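Local atomic coordinates of uncharacterized protein (Bdellovibrio bacteriovorus, PDB entry 3TM8), a protein that binds two iron ions in an HD-GYP domain and is probably a phosphodiesterase of the cyclic-di-GMP-degrading class. Residues L72-I77 and V123-E128; S115-A120 and T166-G171; Y135-A140 and H245-V250; V172-L177 and L201-G206. One frame throughout, in Å; residues are numbered along the deposited sequence.

In the fold
From the N terminus, the chain first makes the small strands, and interaction 1 closes a loop from strand 74-78 to the end of helix 105-125. Interaction 2 starts inside that loop, on helix 105-125, and runs out to the start of helix 167-185, so the two cross. Interaction 3 reaches from helix 130-149 to the start of helix 248-256, the longest closure of the four; it crosses interaction 2 and follows interaction 1 in series. Nested within its loop, interaction 4 joins helix 167-185 to the end of helix 190-202. Interactions 2 and 4 share an iron ion. Together the contacts tie the N-terminal strands and helix 105-125 to the helical, metal-binding HD domain.

Interaction 1 of 4, residues L72-I77 and V123-E128; sequences LRKMYI and VFENPE
Glu125 and Lys74 meet through their charged ends, and theirs is the one contact between the two segments. Residues 123-125 are the last turn of helix 105-125. The ring of Phe124, in the middle of that turn, meets the ring of Tyr205. Next comes Glu125, whose chain runs extended beyond CG (chi2 168°) and carries the carboxylate out toward strand 74-78. Lys74 approaches from the opposite direction, bent at chi2 and again at chi4, and its NZ lies 2.8 Å from Glu125 OE2 in a salt bridge. The ammonium sits above the carboxylate, 42° out of its plane. CE of Lys74 follows close behind, 3.5 Å from Glu125 OE2. The other carboxylate oxygen, Glu125 OE1, pairs with Arg27 NH2 on strand 23-27, the antiparallel partner of strand 74-78. One acidic group thus holds a cation from each strand of the two-stranded sheet. At Asn126 the backbone leaves helical geometry, and Pro127 turns the chain onward, its carbonyl oxygen accepting from His245 NE2. Both touching residues are partly exposed, so solvent probably screens the attraction, and the link between sheet and helix end rests on charge rather than on buried apolar surface.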
loop_
_atom_site.group_PDB
_atom_site.type_symbol
_atom_site.label_atom_id
_atom_site.label_comp_id
_atom_site.label_asym_id
_atom_site.label_seq_id
_atom_site.Cartn_x
_atom_site.Cartn_y
_atom_site.Cartn_z
ATOM N N LEU A 72 4.305 -14.364 -3.388
ATOM C CA LEU A 72 4.530 -14.687 -1.989
ATOM C C LEU A 72 3.779 -13.700 -1.103
ATOM O O LEU A 72 3.876 -12.481 -1.272
ATOM C CB LEU A 72 6.019 -14.665 -1.667
ATOM C CG LEU A 72 6.807 -15.817 -2.288
ATOM C CD1 LEU A 72 8.299 -15.521 -2.210
ATOM C CD2 LEU A 72 6.465 -17.137 -1.601
ATOM N N ARG A 73 3.000 -14.234 -0.181
ATOM C CA ARG A 73 2.274 -13.413 0.772
ATOM C C ARG A 73 2.711 -13.795 2.185
ATOM O O ARG A 73 3.254 -12.969 2.910
ATOM C CB ARG A 73 0.768 -13.612 0.619
ATOM C CG ARG A 73 0.242 -13.336 -0.774
ATOM C CD ARG A 73 -1.254 -13.595 -0.846
ATOM N NE ARG A 73 -1.737 -13.593 -2.221
ATOM C CZ ARG A 73 -2.861 -14.181 -2.619
ATOM N NH1 ARG A 73 -3.626 -14.829 -1.745
ATOM N NH2 ARG A 73 -3.216 -14.128 -3.895
ATOM N N LYS A 74 2.469 -15.046 2.574
ATOM C CA LYS A 74 2.925 -15.557 3.859
ATOM C C LYS A 74 4.000 -16.600 3.641
ATOM O O LYS A 74 3.923 -17.420 2.716
ATOM C CB LYS A 74 1.784 -16.215 4.643
ATOM C CG LYS A 74 0.612 -15.320 4.988
ATOM C CD LYS A 74 0.906 -14.431 6.172
ATOM C CE LYS A 74 -0.357 -13.705 6.607
ATOM N NZ LYS A 74 -1.026 -13.073 5.436
ATOM N N MET A 75 5.001 -16.569 4.512
ATOM C CA MET A 75 5.954 -17.652 4.637
ATOM C C MET A 75 5.910 -18.088 6.087
ATOM O O MET A 75 5.123 -17.555 6.872
ATOM C CB MET A 75 7.353 -17.216 4.214
ATOM C CG MET A 75 7.516 -17.145 2.698
ATOM S SD MET A 75 9.148 -16.596 2.175
ATOM C CE MET A 75 10.144 -17.997 2.671
ATOM N N TYR A 76 6.739 -19.065 6.440
ATOM C CA TYR A 76 6.638 -19.702 7.738
ATOM C C TYR A 76 8.012 -19.819 8.362
ATOM O O TYR A 76 9.016 -19.991 7.660
ATOM C CB TYR A 76 5.956 -21.080 7.593
ATOM C CG TYR A 76 4.592 -20.877 6.992
ATOM C CD1 TYR A 76 3.497 -20.604 7.800
ATOM C CD2 TYR A 76 4.416 -20.844 5.616
ATOM C CE1 TYR A 76 2.248 -20.357 7.253
ATOM C CE2 TYR A 76 3.165 -20.592 5.056
ATOM C CZ TYR A 76 2.087 -20.345 5.882
ATOM O OH TYR A 76 0.845 -20.080 5.338
ATOM N N ILE A 77 8.059 -19.704 9.684
ATOM C CA ILE A 77 9.301 -19.893 10.421
ATOM C C ILE A 77 9.028 -20.890 11.531
ATOM O O ILE A 77 7.880 -21.091 11.935
ATOM C CB ILE A 77 9.833 -18.561 11.016
ATOM C CG1 ILE A 77 8.857 -18.001 12.056
ATOM C CG2 ILE A 77 10.126 -17.567 9.900
ATOM C CD1 ILE A 77 9.335 -16.727 12.788
ATOM N N VAL A 123 -4.137 -5.129 9.590
ATOM C CA VAL A 123 -5.472 -4.570 9.758
ATOM C C VAL A 123 -6.517 -5.319 8.899
ATOM O O VAL A 123 -7.603 -5.656 9.378
ATOM C CB VAL A 123 -5.475 -3.052 9.447
ATOM C CG1 VAL A 123 -6.897 -2.500 9.458
ATOM C CG2 VAL A 123 -4.577 -2.296 10.450
ATOM N N PHE A 124 -6.186 -5.606 7.643
ATOM C CA PHE A 124 -7.125 -6.330 6.780
ATOM C C PHE A 124 -7.500 -7.691 7.391
ATOM O O PHE A 124 -8.642 -8.139 7.285
ATOM C CB PHE A 124 -6.522 -6.589 5.396
ATOM C CG PHE A 124 -6.348 -5.361 4.532
ATOM C CD1 PHE A 124 -6.882 -4.126 4.882
ATOM C CD2 PHE A 124 -5.639 -5.465 3.343
ATOM C CE1 PHE A 124 -6.712 -3.024 4.045
ATOM C CE2 PHE A 124 -5.464 -4.374 2.515
ATOM C CZ PHE A 124 -5.995 -3.152 2.870
ATOM N N GLU A 125 -6.531 -8.353 8.018
ATOM C CA GLU A 125 -6.746 -9.695 8.556
ATOM C C GLU A 125 -7.440 -9.643 9.915
ATOM O O GLU A 125 -8.117 -10.586 10.315
ATOM C CB GLU A 125 -5.416 -10.456 8.659
ATOM C CG GLU A 125 -4.800 -10.806 7.317
ATOM C CD GLU A 125 -3.362 -11.288 7.439
ATOM O OE1 GLU A 125 -3.013 -11.893 8.474
ATOM O OE2 GLU A 125 -2.572 -11.052 6.502
ATOM N N ASN A 126 -7.262 -8.527 10.616
ATOM C CA ASN A 126 -7.748 -8.371 11.988
ATOM C C ASN A 126 -8.407 -7.016 12.186
ATOM O O ASN A 126 -7.945 -6.208 12.987
ATOM C CB ASN A 126 -6.588 -8.521 12.974
ATOM C CG ASN A 126 -5.825 -9.801 12.773
ATOM O OD1 ASN A 126 -6.250 -10.854 13.223
ATOM N ND2 ASN A 126 -4.700 -9.720 12.080
ATOM N N PRO A 127 -9.488 -6.754 11.447
ATOM C CA PRO A 127 -10.047 -5.398 11.444
ATOM C C PRO A 127 -10.629 -4.953 12.792
ATOM O O PRO A 127 -10.793 -3.755 13.014
ATOM C CB PRO A 127 -11.136 -5.472 10.363
ATOM C CG PRO A 127 -11.480 -6.930 10.266
ATOM C CD PRO A 127 -10.186 -7.648 10.508
ATOM N N GLU A 128 -10.920 -5.897 13.678
ATOM C CA GLU A 128 -11.476 -5.562 14.985
ATOM C C GLU A 128 -10.385 -5.207 15.996
ATOM O O GLU A 128 -10.681 -4.733 17.092
ATOM C CB GLU A 128 -12.313 -6.726 15.520
ATOM C CG GLU A 128 -13.518 -7.070 14.661
ATOM C CD GLU A 128 -14.752 -6.279 15.043
ATOM O OE1 GLU A 128 -14.613 -5.267 15.764
ATOM O OE2 GLU A 128 -15.862 -6.679 14.630
#

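Interaction 2 of 4, residues S115-A120 and T166-G171; sequences SQQNNA and TISHHG. With FE (Fe (III) ion), chain D.
Gln117 lies against Ser168 and His169 in a buried contact between helix 105-125 and the N-capped start of helix 167-185, the helix of the HD domain that carries His170. CB is directed at the other helix, and with CG anti to the backbone N (chi1 -174°) the extended chain carries the amide across to it. CG comes 3.1 Å from Ser168 OG, a close carbon-oxygen approach. Beyond it CD lies over the backbone, 3.8 Å from His169 N, and there the amide divides the work. NE2 makes a weak, strongly bent hydrogen bond to Ser168 OG (N-H...O 124°) and also donates to a water that is 2.8 Å from Thr166 OG1. That same Thr166 oxygen, at the N-cap, weakly accepts from His169 N. On the other branch, Gln117 OE1 packs 3.7 Å from His169 CB. It also accepts from a second water, which sits at the edge of the imidazole, in its plane, 2.8 Å from His169 ND1. The amide and ring planes are 54° apart. Water on ND1 and the carbonyl of Ile160 on NE2 occupy both ring nitrogens of His169, which would fix the rotation of the ring. One residue on, His170 turns to the metal site: its ND1 bonds to Asp288, and its NE2 binds an iron ion at 2.1 Å.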
loop_
_atom_site.group_PDB
_atom_site.type_symbol
_atom_site.label_atom_id
_atom_site.label_comp_id
_atom_site.label_asym_id
_atom_site.label_seq_id
_atom_site.Cartn_x
_atom_site.Cartn_y
_atom_site.Cartn_z
ATOM N N SER A 115 7.246 -2.675 5.580
ATOM C CA SER A 115 6.647 -2.551 6.899
ATOM C C SER A 115 5.249 -1.926 6.813
ATOM O O SER A 115 4.319 -2.399 7.467
ATOM C CB SER A 115 7.556 -1.723 7.817
ATOM O OG SER A 115 7.000 -1.630 9.107
ATOM N N GLN A 116 5.103 -0.869 6.010
ATOM C CA GLN A 116 3.784 -0.282 5.791
ATOM C C GLN A 116 2.822 -1.321 5.227
ATOM O O GLN A 116 1.670 -1.417 5.654
ATOM C CB GLN A 116 3.863 0.911 4.834
ATOM C CG GLN A 116 4.657 2.102 5.353
ATOM C CD GLN A 116 4.002 2.793 6.536
ATOM O OE1 GLN A 116 2.801 3.078 6.526
ATOM N NE2 GLN A 116 4.792 3.057 7.573
ATOM N N GLN A 117 3.305 -2.126 4.280
ATOM C CA GLN A 117 2.460 -3.144 3.683
ATOM C C GLN A 117 2.038 -4.154 4.739
ATOM O O GLN A 117 0.880 -4.565 4.798
ATOM C CB GLN A 117 3.207 -3.834 2.549
ATOM C CG GLN A 117 2.376 -4.813 1.763
ATOM C CD GLN A 117 3.151 -5.442 0.632
ATOM O OE1 GLN A 117 4.138 -4.885 0.147
ATOM N NE2 GLN A 117 2.726 -6.627 0.224
ATOM N N ASN A 118 2.990 -4.543 5.582
ATOM C CA ASN A 118 2.716 -5.477 6.668
ATOM C C ASN A 118 1.650 -4.943 7.611
ATOM O O ASN A 118 0.742 -5.674 8.024
ATOM C CB ASN A 118 4.016 -5.770 7.417
ATOM C CG ASN A 118 3.852 -6.762 8.557
ATOM O OD1 ASN A 118 3.369 -7.883 8.375
ATOM N ND2 ASN A 118 4.324 -6.373 9.732
ATOM N N ASN A 119 1.757 -3.659 7.951
ATOM C CA ASN A 119 0.815 -3.049 8.879
ATOM C C ASN A 119 -0.597 -3.044 8.299
ATOM O O ASN A 119 -1.576 -3.268 9.010
ATOM C CB ASN A 119 1.222 -1.612 9.210
ATOM C CG ASN A 119 2.586 -1.517 9.869
ATOM O OD1 ASN A 119 3.110 -2.489 10.428
ATOM N ND2 ASN A 119 3.174 -0.332 9.810
ATOM N N ALA A 120 -0.693 -2.785 6.999
ATOM C CA ALA A 120 -1.989 -2.777 6.321
ATOM C C ALA A 120 -2.600 -4.171 6.301
ATOM O O ALA A 120 -3.786 -4.347 6.580
ATOM C CB ALA A 120 -1.840 -2.268 4.912
ATOM N N THR A 166 -0.570 -6.762 -5.626
ATOM C CA THR A 166 -1.353 -6.916 -4.403
ATOM C C THR A 166 -1.955 -5.593 -3.933
ATOM O O THR A 166 -1.421 -4.506 -4.204
ATOM C CB THR A 166 -0.519 -7.493 -3.254
ATOM O OG1 THR A 166 0.542 -6.584 -2.927
ATOM C CG2 THR A 166 0.065 -8.841 -3.652
ATOM N N ILE A 167 -3.063 -5.692 -3.205
ATOM C CA ILE A 167 -3.765 -4.503 -2.747
ATOM C C ILE A 167 -3.041 -3.803 -1.596
ATOM O O ILE A 167 -3.187 -2.599 -1.415
ATOM C CB ILE A 167 -5.244 -4.782 -2.375
ATOM C CG1 ILE A 167 -5.357 -5.798 -1.240
ATOM C CG2 ILE A 167 -6.031 -5.231 -3.605
ATOM C CD1 ILE A 167 -6.778 -6.023 -0.777
ATOM N N SER A 168 -2.256 -4.545 -0.820
ATOM C CA SER A 168 -1.504 -3.915 0.252
ATOM C C SER A 168 -0.320 -3.121 -0.303
ATOM O O SER A 168 -0.076 -1.991 0.114
ATOM C CB SER A 168 -1.072 -4.928 1.298
ATOM O OG SER A 168 -0.349 -5.968 0.688
ATOM N N HIS A 169 0.408 -3.691 -1.260
ATOM C CA HIS A 169 1.487 -2.935 -1.901
ATOM C C HIS A 169 0.898 -1.694 -2.607
ATOM O O HIS A 169 1.413 -0.576 -2.491
ATOM C CB HIS A 169 2.252 -3.849 -2.858
ATOM C CG HIS A 169 3.453 -3.227 -3.501
ATOM N ND1 HIS A 169 4.648 -3.904 -3.624
ATOM C CD2 HIS A 169 3.638 -2.028 -4.099
ATOM C CE1 HIS A 169 5.522 -3.143 -4.257
ATOM N NE2 HIS A 169 4.937 -1.994 -4.549
ATOM N N HIS A 170 -0.205 -1.899 -3.315
ATOM C CA HIS A 170 -0.901 -0.821 -4.013
ATOM C C HIS A 170 -1.353 0.271 -3.028
ATOM O O HIS A 170 -1.249 1.465 -3.318
ATOM C CB HIS A 170 -2.055 -1.449 -4.812
ATOM C CG HIS A 170 -3.126 -0.501 -5.260
ATOM N ND1 HIS A 170 -2.947 0.445 -6.252
ATOM C CD2 HIS A 170 -4.428 -0.413 -4.895
ATOM C CE1 HIS A 170 -4.088 1.078 -6.462
ATOM N NE2 HIS A 170 -5.003 0.581 -5.652
ATOM N N GLY A 171 -1.797 -0.122 -1.833
ATOM C CA GLY A 171 -2.138 0.855 -0.811
ATOM C C GLY A 171 -0.934 1.695 -0.414
ATOM O O GLY A 171 -1.036 2.919 -0.254
HETATM FE FE FE D . -7.070 1.077 -5.501
HETATM O O HOH W 1 3.036 -7.839 -2.658
HETATM O O HOH W 2 5.451 -6.117 -2.141
HETATM O O HOH W 3 -8.884 1.848 -5.428
#

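Interaction 3 of 4, residues Y135-A140 and H245-V250; sequences YCKDAA and HFDQTV
A surface salt bridge, Lys137 to Asp247, links the middle of helix 130-149 to the residue just before helix 248-256. The backbones stay well apart, with 9.6 Å between Lys137 CA and Asp247 CA, and the long lysine spans most of that gap. Its CG stands anti to the backbone N (chi1 179°) and every later torsion is also near 180°, so the chain leaves the helix as a straight rod. Asp247 comes from the opposite direction. NZ then faces both carboxylate oxygens: it is 2.9 Å from Asp247 OD2, which it meets on the syn side and 20° out of the carboxylate plane, and it makes a weak bond to Asp247 OD1 at 3.0 Å. The methylene chain keeps near OD2, with CD of Lys137 3.5 Å from Asp247 OD2. Although Asp247 occupies the N-cap position, its side chain makes no capping bond. Its carboxylate is engaged instead by helix 130-149, for OD2 also pairs with the hydroxyl of Tyr133, one turn before Lys137. Tyr133 in turn packs its ring against His245 and Phe246. With an ammonium group and a phenol on one oxygen, the aspartate is probably kept in its charged form, and helix 130-149 grips the start of helix 248-256 by two polar groups at a partly exposed edge.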
loop_
_atom_site.group_PDB
_atom_site.type_symbol
_atom_site.label_atom_id
_atom_site.label_comp_id
_atom_site.label_asym_id
_atom_site.label_seq_id
_atom_site.Cartn_x
_atom_site.Cartn_y
_atom_site.Cartn_z
ATOM N N TYR A 135 -1.394 0.860 15.730
ATOM C CA TYR A 135 -0.023 0.689 15.282
ATOM C C TYR A 135 0.124 1.155 13.829
ATOM O O TYR A 135 1.057 1.883 13.486
ATOM C CB TYR A 135 0.396 -0.776 15.419
ATOM C CG TYR A 135 1.862 -1.001 15.142
ATOM C CD1 TYR A 135 2.799 -0.920 16.169
ATOM C CD2 TYR A 135 2.317 -1.268 13.855
ATOM C CE1 TYR A 135 4.148 -1.111 15.923
ATOM C CE2 TYR A 135 3.666 -1.457 13.597
ATOM C CZ TYR A 135 4.574 -1.381 14.637
ATOM O OH TYR A 135 5.912 -1.571 14.386
ATOM N N CYS A 136 -0.807 0.730 12.977
ATOM C CA CYS A 136 -0.797 1.126 11.575
ATOM C C CYS A 136 -0.895 2.649 11.453
ATOM O O CYS A 136 -0.192 3.268 10.644
ATOM C CB CYS A 136 -1.959 0.452 10.833
ATOM S SG CYS A 136 -1.979 0.673 9.056
ATOM N N LYS A 137 -1.779 3.242 12.255
ATOM C CA LYS A 137 -1.970 4.692 12.257
ATOM C C LYS A 137 -0.696 5.426 12.683
ATOM O O LYS A 137 -0.260 6.376 12.037
ATOM C CB LYS A 137 -3.121 5.063 13.191
ATOM C CG LYS A 137 -3.398 6.550 13.292
ATOM C CD LYS A 137 -4.731 6.790 13.988
ATOM C CE LYS A 137 -4.982 8.258 14.242
ATOM N NZ LYS A 137 -6.322 8.434 14.866
ATOM N N ASP A 138 -0.089 4.978 13.775
ATOM C CA ASP A 138 1.152 5.584 14.233
ATOM C C ASP A 138 2.234 5.462 13.170
ATOM O O ASP A 138 2.957 6.424 12.892
ATOM C CB ASP A 138 1.615 4.950 15.541
ATOM C CG ASP A 138 2.981 5.435 15.964
ATOM O OD1 ASP A 138 3.054 6.523 16.566
ATOM O OD2 ASP A 138 3.979 4.736 15.689
ATOM N N ALA A 139 2.331 4.284 12.556
ATOM C CA ALA A 139 3.330 4.058 11.530
ATOM C C ALA A 139 3.068 4.893 10.282
ATOM O O ALA A 139 4.007 5.261 9.585
ATOM C CB ALA A 139 3.411 2.582 11.180
ATOM N N ALA A 140 1.801 5.206 10.001
ATOM C CA ALA A 140 1.472 6.076 8.867
ATOM C C ALA A 140 2.038 7.480 9.102
ATOM O O ALA A 140 2.513 8.126 8.165
ATOM C CB ALA A 140 -0.027 6.150 8.657
ATOM N N HIS A 245 -12.985 2.355 16.715
ATOM C CA HIS A 245 -11.591 2.771 16.633
ATOM C C HIS A 245 -11.191 3.307 15.261
ATOM O O HIS A 245 -10.131 3.906 15.123
ATOM C CB HIS A 245 -10.647 1.639 17.062
ATOM C CG HIS A 245 -10.822 0.375 16.283
ATOM N ND1 HIS A 245 -11.867 -0.494 16.505
ATOM C CD2 HIS A 245 -10.081 -0.174 15.291
ATOM C CE1 HIS A 245 -11.764 -1.524 15.684
ATOM N NE2 HIS A 245 -10.689 -1.354 14.937
ATOM N N PHE A 246 -12.025 3.088 14.245
ATOM C CA PHE A 246 -11.724 3.626 12.919
ATOM C C PHE A 246 -11.997 5.125 12.857
ATOM O O PHE A 246 -13.052 5.598 13.287
ATOM C CB PHE A 246 -12.501 2.895 11.816
ATOM C CG PHE A 246 -11.741 1.755 11.196
ATOM C CD1 PHE A 246 -11.247 1.858 9.904
ATOM C CD2 PHE A 246 -11.509 0.591 11.909
ATOM C CE1 PHE A 246 -10.542 0.817 9.333
ATOM C CE2 PHE A 246 -10.803 -0.455 11.342
ATOM C CZ PHE A 246 -10.318 -0.341 10.051
ATOM N N ASP A 247 -11.042 5.875 12.322
ATOM C CA ASP A 247 -11.248 7.305 12.108
ATOM C C ASP A 247 -12.235 7.555 10.967
ATOM O O ASP A 247 -12.202 6.868 9.950
ATOM C CB ASP A 247 -9.926 7.996 11.796
ATOM C CG ASP A 247 -8.971 7.974 12.965
ATOM O OD1 ASP A 247 -9.077 8.862 13.835
ATOM O OD2 ASP A 247 -8.118 7.065 13.013
ATOM N N GLN A 248 -13.097 8.553 11.130
ATOM C CA GLN A 248 -14.084 8.849 10.094
ATOM C C GLN A 248 -13.436 9.125 8.736
ATOM O O GLN A 248 -13.943 8.686 7.705
ATOM C CB GLN A 248 -14.975 10.024 10.497
ATOM C CG GLN A 248 -16.136 10.237 9.537
ATOM C CD GLN A 248 -17.083 9.046 9.499
ATOM O OE1 GLN A 248 -17.517 8.553 10.542
ATOM N NE2 GLN A 248 -17.400 8.573 8.298
ATOM N N THR A 249 -12.318 9.845 8.731
ATOM C CA THR A 249 -11.626 10.147 7.483
ATOM C C THR A 249 -11.216 8.862 6.759
ATOM O O THR A 249 -11.306 8.768 5.534
ATOM C CB THR A 249 -10.368 10.986 7.729
ATOM O OG1 THR A 249 -10.739 12.257 8.277
ATOM C CG2 THR A 249 -9.597 11.189 6.431
ATOM N N VAL A 250 -10.752 7.876 7.523
ATOM C CA VAL A 250 -10.333 6.598 6.959
ATOM C C VAL A 250 -11.537 5.844 6.374
ATOM O O VAL A 250 -11.471 5.313 5.261
ATOM C CB VAL A 250 -9.602 5.765 8.031
ATOM C CG1 VAL A 250 -9.304 4.369 7.518
ATOM C CG2 VAL A 250 -8.318 6.484 8.460
#

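Interaction 4 of 4, residues V172-L177 and L201-G206; sequences VTVSTL and LLHDYG. With FE (Fe (III) ion), chain D; FE (Fe (III) ion), chain E; DMS (dimethyl sulfoxide), chain F.
Val172 and Leu201 form the apolar part of this buried contact, lying side by side and pointing the same way. Val172 CG2 is 3.5 Å from Leu201 CD1, a closeness left doubtful by a second conformer of Leu201. Two residues on, Val174 crosses His203 at about a right angle and sets CG2 3.8 Å from His203 CE1, obliquely to the ring. Within helix 167-185, Val172 O accepts from Thr176 N, from Thr176 OG1 above the carbonyl plane and from Ser175 OG, which is tilted 22° from that plane; Thr176 OG1 also bonds Tyr143 OH. The serine hydroxyl is thereby turned back onto its own helix, and Ser175 meets Leu201 N through CB. Metal bonds come from His203 and Asp204, the HD pair that names the family. His203 NE2 binds one iron ion at 2.3 Å, its ND1 being held by the carbonyl of Ala200. The carboxylate of Asp204 bridges the two ions, OD2 on the first and OD1 on the second, each at 2.1 Å, and a water also spans both. His170 and Asn285 join the first site, while His232, His257 and Glu258 bind the second. Around the contact, helix 276-293 packs on Val174, helix 105-125 on Val172 and Leu201, and helix 130-149 on Ser175 and Leu201, placing the metal-bearing turn among packed helices.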
loop_
_atom_site.group_PDB
_atom_site.type_symbol
_atom_site.label_atom_id
_atom_site.label_comp_id
_atom_site.label_asym_id
_atom_site.label_seq_id
_atom_site.Cartn_x
_atom_site.Cartn_y
_atom_site.Cartn_z
ATOM N N VAL A 172 0.222 1.063 -0.245
ATOM C CA VAL A 172 1.411 1.845 0.085
ATOM C C VAL A 172 1.746 2.832 -1.044
ATOM O O VAL A 172 2.032 4.007 -0.802
ATOM C CB VAL A 172 2.635 0.956 0.411
ATOM C CG1 VAL A 172 3.820 1.832 0.794
ATOM C CG2 VAL A 172 2.307 -0.036 1.539
ATOM N N THR A 173 1.660 2.365 -2.283
ATOM C CA THR A 173 1.958 3.227 -3.416
ATOM C C THR A 173 0.999 4.409 -3.481
ATOM O O THR A 173 1.424 5.551 -3.650
ATOM C CB THR A 173 1.923 2.440 -4.730
ATOM O OG1 THR A 173 3.005 1.510 -4.709
ATOM C CG2 THR A 173 2.104 3.377 -5.914
ATOM N N VAL A 174 -0.289 4.128 -3.333
ATOM C CA VAL A 174 -1.287 5.185 -3.365
ATOM C C VAL A 174 -1.061 6.160 -2.199
ATOM O O VAL A 174 -1.196 7.369 -2.369
ATOM C CB VAL A 174 -2.716 4.597 -3.413
ATOM C CG1 VAL A 174 -3.776 5.676 -3.220
ATOM C CG2 VAL A 174 -2.938 3.886 -4.732
ATOM N N SER A 175 -0.666 5.658 -1.030
ATOM C CA SER A 175 -0.399 6.552 0.093
ATOM C C SER A 175 0.804 7.455 -0.170
ATOM O O SER A 175 0.824 8.620 0.241
ATOM C CB SER A 175 -0.211 5.753 1.385
ATOM O OG SER A 175 1.115 5.264 1.524
ATOM N N THR A 176 1.799 6.924 -0.869
ATOM C CA THR A 176 3.009 7.665 -1.199
ATOM C C THR A 176 2.681 8.820 -2.154
ATOM O O THR A 176 3.093 9.969 -1.933
ATOM C CB THR A 176 4.064 6.730 -1.828
ATOM O OG1 THR A 176 4.267 5.591 -0.978
ATOM C CG2 THR A 176 5.394 7.446 -2.012
ATOM N N LEU A 177 1.931 8.511 -3.211
ATOM C CA LEU A 177 1.493 9.528 -4.152
ATOM C C LEU A 177 0.587 10.529 -3.455
ATOM O O LEU A 177 0.643 11.722 -3.738
ATOM C CB LEU A 177 0.758 8.892 -5.325
ATOM C CG LEU A 177 1.554 7.954 -6.233
ATOM C CD1 LEU A 177 0.619 7.250 -7.207
ATOM C CD2 LEU A 177 2.648 8.715 -6.989
ATOM N N LEU A 201 -3.537 3.840 2.603
ATOM C CA LEU A 201 -2.969 2.528 2.818
ATOM C C LEU A 201 -4.054 1.447 2.844
ATOM O O LEU A 201 -3.862 0.356 2.291
ATOM C CB LEU A 201 -2.175 2.551 4.115
ATOM C CG LEU A 201 -1.428 1.290 4.499
ATOM C CD1 LEU A 201 -0.490 0.863 3.387
ATOM C CD2 LEU A 201 -0.665 1.558 5.780
ATOM N N LEU A 202 -5.184 1.754 3.468
ATOM C CA LEU A 202 -6.253 0.791 3.669
ATOM C C LEU A 202 -7.357 0.860 2.619
ATOM O O LEU A 202 -8.347 0.138 2.730
ATOM C CB LEU A 202 -6.860 0.987 5.057
ATOM C CG LEU A 202 -5.911 0.873 6.261
ATOM C CD1 LEU A 202 -6.658 1.207 7.546
ATOM C CD2 LEU A 202 -5.290 -0.526 6.340
ATOM N N HIS A 203 -7.186 1.711 1.605
ATOM C CA HIS A 203 -8.328 2.110 0.786
ATOM C C HIS A 203 -9.050 0.946 0.121
ATOM O O HIS A 203 -10.272 0.982 -0.029
ATOM C CB HIS A 203 -7.960 3.198 -0.237
ATOM C CG HIS A 203 -7.260 2.694 -1.462
ATOM N ND1 HIS A 203 -5.898 2.468 -1.514
ATOM C CD2 HIS A 203 -7.741 2.377 -2.689
ATOM C CE1 HIS A 203 -5.573 2.038 -2.723
ATOM N NE2 HIS A 203 -6.671 1.986 -3.457
ATOM N N ASP A 204 -8.302 -0.086 -0.273
ATOM C CA ASP A 204 -8.867 -1.201 -1.033
ATOM C C ASP A 204 -9.194 -2.417 -0.184
ATOM O O ASP A 204 -9.230 -3.548 -0.676
ATOM C CB ASP A 204 -7.964 -1.558 -2.214
ATOM C CG ASP A 204 -8.325 -0.782 -3.472
ATOM O OD1 ASP A 204 -9.483 -0.313 -3.561
ATOM O OD2 ASP A 204 -7.457 -0.643 -4.367
ATOM N N TYR A 205 -9.478 -2.176 1.089
ATOM C CA TYR A 205 -9.922 -3.238 1.983
ATOM C C TYR A 205 -11.062 -4.073 1.379
ATOM O O TYR A 205 -11.135 -5.290 1.583
ATOM C CB TYR A 205 -10.346 -2.638 3.323
ATOM C CG TYR A 205 -10.924 -3.645 4.285
ATOM C CD1 TYR A 205 -10.261 -4.837 4.570
ATOM C CD2 TYR A 205 -12.143 -3.407 4.903
ATOM C CE1 TYR A 205 -10.801 -5.758 5.464
ATOM C CE2 TYR A 205 -12.689 -4.316 5.776
ATOM C CZ TYR A 205 -12.020 -5.488 6.055
ATOM O OH TYR A 205 -12.592 -6.371 6.933
ATOM N N GLY A 206 -11.946 -3.429 0.620
ATOM C CA GLY A 206 -13.056 -4.134 0.002
ATOM C C GLY A 206 -12.654 -5.242 -0.956
ATOM O O GLY A 206 -13.466 -6.133 -1.245
HETATM FE FE FE D . -7.070 1.077 -5.501
HETATM FE FE FE E . -10.458 0.778 -5.131
HETATM S S DMS F . 4.877 0.546 -7.859
HETATM O O DMS F . 3.660 -0.014 -6.712
HETATM C C1 DMS F . 4.071 1.675 -9.025
HETATM C C2 DMS F . 5.909 1.743 -6.992
HETATM O O HOH W 3 -8.884 1.848 -5.428
#